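Long-range contacts in alpha-glucosidase (Bacteroides thetaiotaomicron, PDB 5XFM), which probably hydrolyses terminal beta-L-arabinopyranosyl and alpha-galactosyl units of glycans as a calcium-containing glycoside hydrolase of family 97: residues A[218-222]-A[234-238]; A[241-247]-A[406-412]; A[123-127]-A[142-146]; A[134-140]-A[249-254]. The protein carries 1 engineered substitution. All blocks are in the same frame, centred on the assembly; numbering follows the deposited sequence.

Overall arrangement
Contacts 1, 3 and 4 lie within the N-terminal beta-sandwich domain, while contact 2 joins a loop of that domain to the barrel. Contacts 1 and 3 are buried; contacts 2 and 4 are partly open to solvent. Strand 136-147 serves both contact 3 and contact 4: along one part it is bonded edge to edge with 251-253, along another its side chains face strand 121-128 of the other sheet. Chemistry follows place: backbone pairing dominates contact 4, aromatic, sulfur and guanidinium packing fills out contact 1, and buried hydroxyls and rings meet in contact 3. Contact 2 rests on a lysine holding loop carbonyls. Asp408 and Gln410 extend it, bonding to Gly220 of contact 1 and Ala251 of contact 4.

Contact 1 (A[218-222]-A[234-238]); sequences YCGSR and VAFPM
The Phe236 ring is met on one face by Cys219 SG, which stands 4.1 Å from the ring centroid and 28° off its normal, a sulfur-aromatic contact. At the ring's edge, near its plane, lies Ser221 OG, 3.5 Å from Phe236 CD1. Tyr218 comes in obliquely, its ring plane at 84° to that of Phe236, with Tyr218 OH 3.6 Å from Phe236 CZ; the hydroxyl itself is bonded to Glu142. A small, polarisable thiol suits this place, since it can lie on the phenyl face and also touch Pro237 CD (3.6 Å from Cys219 SG).

The Arg222 guanidinium also has a partner on one face: Ala235 CB sits over its centre, 4.0 Å from Arg222 CZ, and Pro237 CA lies at the edge. The arginine chain runs extended from CG to NE, which carries the group past Ala235, whose single methyl is small enough to sit against the guanidinium. Its NH1 makes a weak bond to Phe236 O (2.7 Å, but bent), while NE is satisfied by His191 O. Between the backbones, Arg222 and Ala235 bond to each other in both directions, the straighter bond running from Ala235 N to Arg222 O at 2.9 Å. This is an antiparallel hydrogen-bonded pair, joining strands 222-223 and 231-235 at the end of one sheet in the beta-sandwich of the family 97 N-terminal domain.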
# COMPACT_ATOMS: atom_id res chain seq x y z
N TYR A 218 -11.69 -14.84 -2.05
CA TYR A 218 -10.42 -15.44 -2.47
C TYR A 218 -9.38 -15.33 -1.37
O TYR A 218 -9.66 -14.82 -0.28
CB TYR A 218 -9.91 -14.76 -3.74
CG TYR A 218 -9.27 -15.66 -4.78
CD1 TYR A 218 -10.05 -16.44 -5.63
CD2 TYR A 218 -7.89 -15.70 -4.95
CE1 TYR A 218 -9.48 -17.24 -6.61
CE2 TYR A 218 -7.30 -16.50 -5.92
CZ TYR A 218 -8.11 -17.27 -6.75
OH TYR A 218 -7.54 -18.07 -7.72
N CYS A 219 -8.18 -15.81 -1.66
CA CYS A 219 -7.05 -15.65 -0.76
C CYS A 219 -6.18 -14.51 -1.29
O CYS A 219 -6.30 -14.13 -2.45
CB CYS A 219 -6.24 -16.95 -0.68
SG CYS A 219 -5.59 -17.48 -2.29
N GLY A 220 -5.32 -13.97 -0.43
CA GLY A 220 -4.30 -13.04 -0.88
C GLY A 220 -3.19 -13.85 -1.52
O GLY A 220 -2.88 -14.94 -1.05
N SER A 221 -2.61 -13.35 -2.61
CA SER A 221 -1.54 -14.09 -3.27
C SER A 221 -0.22 -13.34 -3.22
O SER A 221 -0.16 -12.18 -2.80
CB SER A 221 -1.92 -14.41 -4.71
OG SER A 221 -2.90 -15.44 -4.77
N ARG A 222 0.84 -14.00 -3.67
CA ARG A 222 2.18 -13.43 -3.67
C ARG A 222 2.97 -14.01 -4.84
O ARG A 222 2.44 -14.81 -5.61
CB ARG A 222 2.89 -13.72 -2.36
CG ARG A 222 3.34 -15.15 -2.26
CD ARG A 222 3.96 -15.47 -0.94
NE ARG A 222 4.40 -16.86 -0.93
CZ ARG A 222 3.63 -17.88 -0.61
NH1 ARG A 222 2.36 -17.66 -0.28
NH2 ARG A 222 4.11 -19.11 -0.63
N VAL A 234 2.35 -16.98 -9.50
CA VAL A 234 1.41 -16.62 -8.46
C VAL A 234 1.28 -17.77 -7.47
O VAL A 234 0.92 -18.89 -7.84
CB VAL A 234 0.03 -16.29 -9.04
CG1 VAL A 234 -1.00 -16.10 -7.91
CG2 VAL A 234 0.11 -15.05 -9.92
N ALA A 235 1.61 -17.50 -6.21
CA ALA A 235 1.55 -18.53 -5.17
C ALA A 235 0.46 -18.21 -4.16
O ALA A 235 0.24 -17.05 -3.82
CB ALA A 235 2.90 -18.65 -4.47
N PHE A 236 -0.21 -19.25 -3.68
CA PHE A 236 -1.25 -19.10 -2.66
C PHE A 236 -0.60 -19.12 -1.27
O PHE A 236 0.58 -19.49 -1.16
CB PHE A 236 -2.29 -20.22 -2.80
CG PHE A 236 -3.18 -20.07 -4.00
CD1 PHE A 236 -3.22 -18.88 -4.71
CD2 PHE A 236 -3.95 -21.14 -4.44
CE1 PHE A 236 -4.03 -18.75 -5.83
CE2 PHE A 236 -4.76 -21.02 -5.56
CZ PHE A 236 -4.80 -19.82 -6.25
N PRO A 237 -1.34 -18.72 -0.22
CA PRO A 237 -0.72 -18.68 1.12
C PRO A 237 -0.19 -20.03 1.60
O PRO A 237 -0.63 -21.08 1.13
CB PRO A 237 -1.87 -18.19 2.02
CG PRO A 237 -3.12 -18.30 1.20
CD PRO A 237 -2.70 -18.16 -0.22
N MET A 238 0.77 -19.98 2.52
CA MET A 238 1.34 -21.19 3.10
C MET A 238 0.39 -21.82 4.12
O MET A 238 -0.32 -21.12 4.83
CB MET A 238 2.69 -20.87 3.74
CG MET A 238 3.66 -20.22 2.77
SD MET A 238 5.05 -19.43 3.59
CE MET A 238 4.21 -18.12 4.48

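Contact 2 (A[241-247]-A[406-412]); sequences ENNGNGT and GGDKQET
Glu241 reaches across to Gly407 and Asp408, its OE1 accepting the Asp408 N-H at 2.8 Å on the syn side, 31° out of the carboxylate plane; OE2 takes the N-H of Met238. Gly407 has backbone angles that by themselves call for glycine, and a CB there would also run into Glu241 OE1. Glu241 O is gripped from opposite faces of its plane by Gly244 N and by Lys409 NZ. Asn242 follows, with ND2 donating to Asn245 O at 3.0 Å and more weakly to Glu411 OE2, whose stronger partner is Tyr367.

The loop docks on the lead-in to helix 410-425, which follows barrel strand 399-403, tying the N-terminal sandwich to the TIM-barrel domain. Lys409, at the helix N-cap position, sends a chain extended beyond CG into the loop. There Asn245 O receives Lys409 NZ at 3.2 Å and Asn242 ND2 from opposite faces, and Gly246 O receives Lys409 NZ at 2.8 Å. Ala239 O is a further acceptor, so the long lysine gathers carbonyls from both ends of the turn. Gly246 also leaves room for Glu411, whose OE1 is 3.4 Å from Gly246 CA. A water donates to Thr247 O at 2.7 Å and accepts from Glu411 N.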
# COMPACT_ATOMS: atom_id res chain seq x y z
N GLU A 241 0.31 -20.75 7.83
CA GLU A 241 -0.21 -19.44 8.23
C GLU A 241 -1.48 -19.61 9.09
O GLU A 241 -2.06 -20.70 9.13
CB GLU A 241 -0.52 -18.58 7.01
CG GLU A 241 0.71 -18.08 6.26
CD GLU A 241 0.36 -17.19 5.07
OE1 GLU A 241 -0.25 -16.12 5.27
OE2 GLU A 241 0.69 -17.58 3.93
N ASN A 242 -1.86 -18.55 9.81
CA ASN A 242 -3.02 -18.59 10.70
C ASN A 242 -2.88 -19.71 11.73
O ASN A 242 -3.87 -20.33 12.14
CB ASN A 242 -4.31 -18.77 9.89
CG ASN A 242 -5.54 -18.31 10.63
OD1 ASN A 242 -5.49 -17.37 11.44
ND2 ASN A 242 -6.67 -18.96 10.37
N ASN A 243 -1.63 -19.99 12.11
CA ASN A 243 -1.28 -21.09 13.01
C ASN A 243 -1.76 -22.46 12.51
O ASN A 243 -1.97 -23.37 13.29
CB ASN A 243 -1.84 -20.83 14.40
CG ASN A 243 -1.04 -21.52 15.48
OD1 ASN A 243 0.16 -21.75 15.33
ND2 ASN A 243 -1.69 -21.83 16.59
N GLY A 244 -1.93 -22.59 11.19
CA GLY A 244 -2.39 -23.85 10.62
C GLY A 244 -3.90 -23.99 10.55
O GLY A 244 -4.40 -25.06 10.21
N ASN A 245 -4.63 -22.93 10.88
CA ASN A 245 -6.09 -22.95 10.79
C ASN A 245 -6.59 -22.47 9.43
O ASN A 245 -6.06 -21.50 8.88
CB ASN A 245 -6.72 -22.09 11.88
CG ASN A 245 -6.15 -22.41 13.25
OD1 ASN A 245 -6.38 -23.49 13.80
ND2 ASN A 245 -5.40 -21.47 13.81
N GLY A 246 -7.58 -23.16 8.88
CA GLY A 246 -8.12 -22.79 7.58
C GLY A 246 -7.30 -23.38 6.45
O GLY A 246 -6.09 -23.54 6.57
N THR A 247 -7.97 -23.71 5.34
CA THR A 247 -7.29 -24.32 4.20
C THR A 247 -6.66 -23.26 3.28
O THR A 247 -7.02 -22.09 3.34
CB THR A 247 -8.26 -25.20 3.37
OG1 THR A 247 -9.52 -24.53 3.23
CG2 THR A 247 -8.50 -26.54 4.05
N GLY A 406 -3.83 -13.00 10.93
CA GLY A 406 -3.34 -14.36 10.77
C GLY A 406 -2.78 -14.80 9.42
O GLY A 406 -2.55 -15.99 9.19
N GLY A 407 -2.60 -13.87 8.50
CA GLY A 407 -1.98 -14.22 7.23
C GLY A 407 -2.88 -13.98 6.04
O GLY A 407 -3.80 -13.16 6.10
N ASP A 408 -2.65 -14.71 4.95
CA ASP A 408 -3.28 -14.39 3.67
C ASP A 408 -4.42 -15.33 3.31
O ASP A 408 -5.02 -15.19 2.24
CB ASP A 408 -2.22 -14.40 2.55
CG ASP A 408 -1.53 -13.05 2.37
OD1 ASP A 408 -2.04 -12.03 2.86
OD2 ASP A 408 -0.46 -13.01 1.71
N LYS A 409 -4.70 -16.29 4.17
CA LYS A 409 -5.76 -17.25 3.89
C LYS A 409 -7.12 -16.57 3.78
O LYS A 409 -7.37 -15.54 4.42
CB LYS A 409 -5.80 -18.33 4.96
CG LYS A 409 -4.65 -19.31 4.87
CD LYS A 409 -4.70 -20.32 6.00
CE LYS A 409 -3.69 -21.45 5.79
NZ LYS A 409 -3.57 -22.29 7.01
N GLN A 410 -8.00 -17.17 2.98
CA GLN A 410 -9.33 -16.64 2.70
C GLN A 410 -10.12 -16.40 4.00
O GLN A 410 -10.91 -15.47 4.08
CB GLN A 410 -10.08 -17.58 1.74
CG GLN A 410 -11.55 -17.22 1.51
CD GLN A 410 -12.18 -17.96 0.35
OE1 GLN A 410 -11.85 -19.11 0.07
NE2 GLN A 410 -13.14 -17.32 -0.31
N GLU A 411 -9.91 -17.25 5.00
CA GLU A 411 -10.46 -17.10 6.35
C GLU A 411 -10.11 -15.72 6.98
O GLU A 411 -10.94 -15.07 7.65
CB GLU A 411 -9.95 -18.25 7.22
CG GLU A 411 -10.34 -18.24 8.67
CD GLU A 411 -10.16 -19.61 9.32
OE1 GLU A 411 -10.54 -20.62 8.68
OE2 GLU A 411 -9.63 -19.67 10.45
N THR A 412 -8.89 -15.29 6.73
CA THR A 412 -8.41 -14.03 7.23
C THR A 412 -9.02 -12.90 6.43
O THR A 412 -9.39 -11.85 6.98
CB THR A 412 -6.87 -13.94 7.20
OG1 THR A 412 -6.32 -15.16 7.70
CG2 THR A 412 -6.38 -12.78 8.07
O HOH W 1 -8.78 -20.29 4.42

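Contact 3 (A[123-127]-A[142-146]); sequences AFRYT and EQTGF
Glu142 and Thr144 meet Tyr126 across the interior of a beta-sandwich, strand 136-147 belonging to one sheet and strand 121-128 to the one facing it. Glu142 brings OE1 to the edge of the Tyr126 ring, 3.8 Å from CE1, with ring and carboxylate planes 78° apart. Its OE2 forms a salt bridge with Arg261 and accepts from Tyr218, so the buried carboxylate probably keeps its charge.

Thr144 divides its work between two branches. At chi1 -50° OG1 is anti to the carbonyl carbon and CG2 anti to the backbone N, which turns the hydroxyl to Tyr126 and the methyl to Phe124. Tyr126 OH and Thr144 OG1 come out 2.4 Å apart; they are hydrogen-bonded, with the donor undecided, but so short a distance is doubtful. Tyr126 OH also takes the N-H of Gly56, and a phenylalanine in its place would probably leave that N-H without its acceptor inside the sandwich and take a polar neighbour from Thr144 OG1. The methyl touches the rim of the Phe124 ring, CG2 lying 3.6 Å from CZ and near the ring plane.

Phe146 closes the row, Phe146 CE2 lying 4.3 Å from Phe124 CE1, near the plane of the Phe124 ring.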
# COMPACT_ATOMS: atom_id res chain seq x y z
N ALA A 123 -4.71 -5.20 -16.47
CA ALA A 123 -5.36 -5.91 -15.37
C ALA A 123 -6.05 -7.13 -15.94
O ALA A 123 -6.81 -7.00 -16.88
CB ALA A 123 -6.35 -5.02 -14.64
N PHE A 124 -5.78 -8.31 -15.42
CA PHE A 124 -6.46 -9.46 -16.01
C PHE A 124 -6.94 -10.45 -14.98
O PHE A 124 -6.37 -10.56 -13.91
CB PHE A 124 -5.56 -10.15 -17.06
CG PHE A 124 -4.44 -10.96 -16.48
CD1 PHE A 124 -3.21 -10.38 -16.22
CD2 PHE A 124 -4.59 -12.32 -16.25
CE1 PHE A 124 -2.17 -11.12 -15.71
CE2 PHE A 124 -3.55 -13.07 -15.73
CZ PHE A 124 -2.34 -12.46 -15.46
N ARG A 125 -8.03 -11.13 -15.30
CA ARG A 125 -8.58 -12.10 -14.36
C ARG A 125 -9.23 -13.26 -15.08
O ARG A 125 -9.48 -13.21 -16.28
CB ARG A 125 -9.59 -11.44 -13.41
CG ARG A 125 -10.88 -11.00 -14.08
CD ARG A 125 -11.96 -10.73 -13.04
NE ARG A 125 -13.14 -10.12 -13.65
CZ ARG A 125 -14.15 -9.58 -12.97
NH1 ARG A 125 -14.14 -9.55 -11.65
NH2 ARG A 125 -15.17 -9.05 -13.63
N TYR A 126 -9.48 -14.34 -14.33
CA TYR A 126 -10.18 -15.49 -14.88
C TYR A 126 -11.65 -15.46 -14.47
O TYR A 126 -11.99 -14.99 -13.39
CB TYR A 126 -9.54 -16.79 -14.40
CG TYR A 126 -8.05 -16.89 -14.62
CD1 TYR A 126 -7.15 -16.51 -13.63
CD2 TYR A 126 -7.53 -17.37 -15.83
CE1 TYR A 126 -5.79 -16.61 -13.82
CE2 TYR A 126 -6.17 -17.46 -16.03
CZ TYR A 126 -5.30 -17.08 -15.01
OH TYR A 126 -3.94 -17.18 -15.19
N THR A 127 -12.51 -15.99 -15.33
CA THR A 127 -13.90 -16.23 -14.95
C THR A 127 -14.22 -17.71 -15.10
O THR A 127 -13.68 -18.39 -15.97
CB THR A 127 -14.89 -15.38 -15.79
OG1 THR A 127 -14.70 -15.64 -17.19
CG2 THR A 127 -14.69 -13.90 -15.52
N GLU A 142 -2.91 -21.68 -9.00
CA GLU A 142 -2.80 -20.87 -10.21
C GLU A 142 -1.47 -21.12 -10.89
O GLU A 142 -0.43 -21.22 -10.24
CB GLU A 142 -2.97 -19.37 -9.89
CG GLU A 142 -4.41 -18.88 -9.98
CD GLU A 142 -4.57 -17.40 -9.70
OE1 GLU A 142 -4.03 -16.56 -10.46
OE2 GLU A 142 -5.25 -17.06 -8.71
N GLN A 143 -1.51 -21.29 -12.21
CA GLN A 143 -0.30 -21.40 -13.02
C GLN A 143 0.15 -19.99 -13.44
O GLN A 143 1.27 -19.81 -13.91
CB GLN A 143 -0.56 -22.29 -14.23
CG GLN A 143 0.58 -22.39 -15.24
CD GLN A 143 0.42 -23.58 -16.16
OE1 GLN A 143 0.80 -24.70 -15.81
NE2 GLN A 143 -0.16 -23.36 -17.33
N THR A 144 -0.74 -19.02 -13.26
CA THR A 144 -0.51 -17.62 -13.62
C THR A 144 0.90 -17.16 -13.30
O THR A 144 1.36 -17.29 -12.16
CB THR A 144 -1.50 -16.69 -12.89
OG1 THR A 144 -2.84 -17.17 -13.05
CG2 THR A 144 -1.40 -15.25 -13.41
N GLY A 145 1.59 -16.62 -14.30
CA GLY A 145 2.99 -16.27 -14.13
C GLY A 145 3.42 -14.97 -14.80
O GLY A 145 2.65 -14.33 -15.52
N PHE A 146 4.65 -14.58 -14.50
CA PHE A 146 5.28 -13.39 -15.06
C PHE A 146 6.75 -13.72 -15.38
O PHE A 146 7.55 -13.99 -14.48
CB PHE A 146 5.19 -12.22 -14.08
CG PHE A 146 3.80 -12.02 -13.53
CD1 PHE A 146 3.40 -12.67 -12.37
CD2 PHE A 146 2.90 -11.19 -14.17
CE1 PHE A 146 2.13 -12.50 -11.87
CE2 PHE A 146 1.62 -11.02 -13.67
CZ PHE A 146 1.24 -11.67 -12.52

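Contact 4 (A[134-140]-A[249-254]); sequences KASVTVK and APAFAL
Leu254 N donates to Ala135 O at 2.7 Å, the shortest polar bond here and nearly straight at 173°, although the donor stands well above the carbonyl plane. Beyond it the two chains run antiparallel. Val137 and Phe252 form a hydrogen-bonded pair, each N-H reaching the other's carbonyl at 2.9 Å, and Val139 N donates to Pro250 O at the same length. Pro250 has no N-H to give back, and it packs its CD 3.4 Å from Val139 O instead.

On one face of this sheet lie Val137 and Phe252, side by side. Both have a gamma carbon set between backbone N and carbonyl carbon (chi1 63° for Val137 CG1, 47° for Phe252 CG), and this brings the methyl over one face of the ring: Val137 CG1 is 3.7 Å from the Phe252 centroid, a CH-pi contact. The same methyl touches Leu254 CD2, and Val139 CG2 reaches Phe252 CE1 obliquely at 3.8 Å.

Strand 251-253 here pairs with strand 136-147 of one sheet of the family 97 N-terminal beta-sandwich. Val137, Phe252 and Leu254 all touch Leu128 of strand 121-128 in the facing sheet, which is why bulky apolar residues suit these sites. Replacing the Phe252 ring by an alanine methyl is likely to leave Val137 CG1 and Val139 CG2 without the surface they pack on and to open a gap beside Leu128.

Ser136, Thr138, Ala251 and Ala253 occupy the other, more solvent-accessible face with small or polar groups, and at its far end Thr138 CG2 meets Ala249 CB at 3.6 Å.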
# COMPACT_ATOMS: atom_id res chain seq x y z
N LYS A 134 -22.07 -28.08 -11.48
CA LYS A 134 -21.31 -27.57 -10.35
C LYS A 134 -21.74 -26.14 -10.03
O LYS A 134 -21.87 -25.32 -10.93
CB LYS A 134 -19.81 -27.62 -10.64
CG LYS A 134 -19.33 -28.94 -11.24
CD LYS A 134 -19.70 -30.15 -10.39
CE LYS A 134 -19.00 -30.13 -9.06
NZ LYS A 134 -19.17 -31.43 -8.36
N ALA A 135 -21.95 -25.83 -8.76
CA ALA A 135 -22.35 -24.48 -8.37
C ALA A 135 -21.25 -23.80 -7.55
O ALA A 135 -21.36 -22.64 -7.18
CB ALA A 135 -23.65 -24.51 -7.59
N SER A 136 -20.17 -24.53 -7.29
CA SER A 136 -19.06 -23.95 -6.54
C SER A 136 -17.75 -24.60 -6.92
O SER A 136 -17.71 -25.70 -7.45
CB SER A 136 -19.30 -24.09 -5.03
OG SER A 136 -19.47 -25.44 -4.65
N VAL A 137 -16.66 -23.91 -6.60
CA VAL A 137 -15.35 -24.35 -7.04
C VAL A 137 -14.30 -24.08 -5.97
O VAL A 137 -14.40 -23.13 -5.19
CB VAL A 137 -14.95 -23.64 -8.36
CG1 VAL A 137 -14.83 -22.14 -8.16
CG2 VAL A 137 -13.66 -24.18 -8.89
N THR A 138 -13.31 -24.97 -5.93
CA THR A 138 -12.09 -24.74 -5.17
C THR A 138 -10.93 -24.68 -6.15
O THR A 138 -10.65 -25.65 -6.84
CB THR A 138 -11.84 -25.86 -4.15
OG1 THR A 138 -12.95 -25.95 -3.24
CG2 THR A 138 -10.56 -25.59 -3.36
N VAL A 139 -10.25 -23.54 -6.21
CA VAL A 139 -9.07 -23.43 -7.08
C VAL A 139 -7.85 -23.96 -6.35
O VAL A 139 -7.35 -23.34 -5.41
CB VAL A 139 -8.81 -21.97 -7.52
CG1 VAL A 139 -7.54 -21.89 -8.36
CG2 VAL A 139 -10.00 -21.44 -8.31
N LYS A 140 -7.38 -25.13 -6.78
CA LYS A 140 -6.26 -25.80 -6.12
C LYS A 140 -4.97 -25.01 -6.32
O LYS A 140 -4.13 -24.96 -5.42
CB LYS A 140 -6.07 -27.22 -6.66
CG LYS A 140 -7.25 -28.16 -6.45
CD LYS A 140 -6.93 -29.56 -6.97
CE LYS A 140 -8.16 -30.46 -6.99
NZ LYS A 140 -8.69 -30.74 -5.62
N ALA A 249 -6.37 -23.44 -0.36
CA ALA A 249 -7.03 -23.21 -1.65
C ALA A 249 -8.33 -22.43 -1.49
O ALA A 249 -9.17 -22.78 -0.66
CB ALA A 249 -7.29 -24.52 -2.35
N PRO A 250 -8.48 -21.34 -2.26
CA PRO A 250 -9.66 -20.49 -2.24
C PRO A 250 -10.87 -21.15 -2.91
O PRO A 250 -10.74 -21.88 -3.88
CB PRO A 250 -9.22 -19.26 -3.03
CG PRO A 250 -8.20 -19.79 -3.97
CD PRO A 250 -7.46 -20.83 -3.19
N ALA A 251 -12.05 -20.85 -2.38
CA ALA A 251 -13.28 -21.47 -2.83
C ALA A 251 -14.33 -20.40 -3.04
O ALA A 251 -14.39 -19.44 -2.27
CB ALA A 251 -13.75 -22.51 -1.84
N PHE A 252 -15.13 -20.53 -4.09
CA PHE A 252 -16.21 -19.56 -4.31
C PHE A 252 -17.36 -20.12 -5.14
O PHE A 252 -17.30 -21.24 -5.65
CB PHE A 252 -15.66 -18.28 -4.95
CG PHE A 252 -14.75 -18.51 -6.11
CD1 PHE A 252 -13.38 -18.69 -5.91
CD2 PHE A 252 -15.25 -18.54 -7.40
CE1 PHE A 252 -12.54 -18.90 -6.98
CE2 PHE A 252 -14.41 -18.75 -8.48
CZ PHE A 252 -13.05 -18.93 -8.27
N ALA A 253 -18.43 -19.33 -5.24
CA ALA A 253 -19.62 -19.73 -5.98
C ALA A 253 -19.44 -19.60 -7.49
O ALA A 253 -18.72 -18.73 -7.97
CB ALA A 253 -20.81 -18.90 -5.52
N LEU A 254 -20.12 -20.47 -8.24
CA LEU A 254 -20.17 -20.34 -9.70
C LEU A 254 -21.51 -19.76 -10.11
O LEU A 254 -22.54 -20.16 -9.57
CB LEU A 254 -19.96 -21.69 -10.39
CG LEU A 254 -18.63 -22.41 -10.17
CD1 LEU A 254 -18.68 -23.78 -10.83
CD2 LEU A 254 -17.46 -21.59 -10.66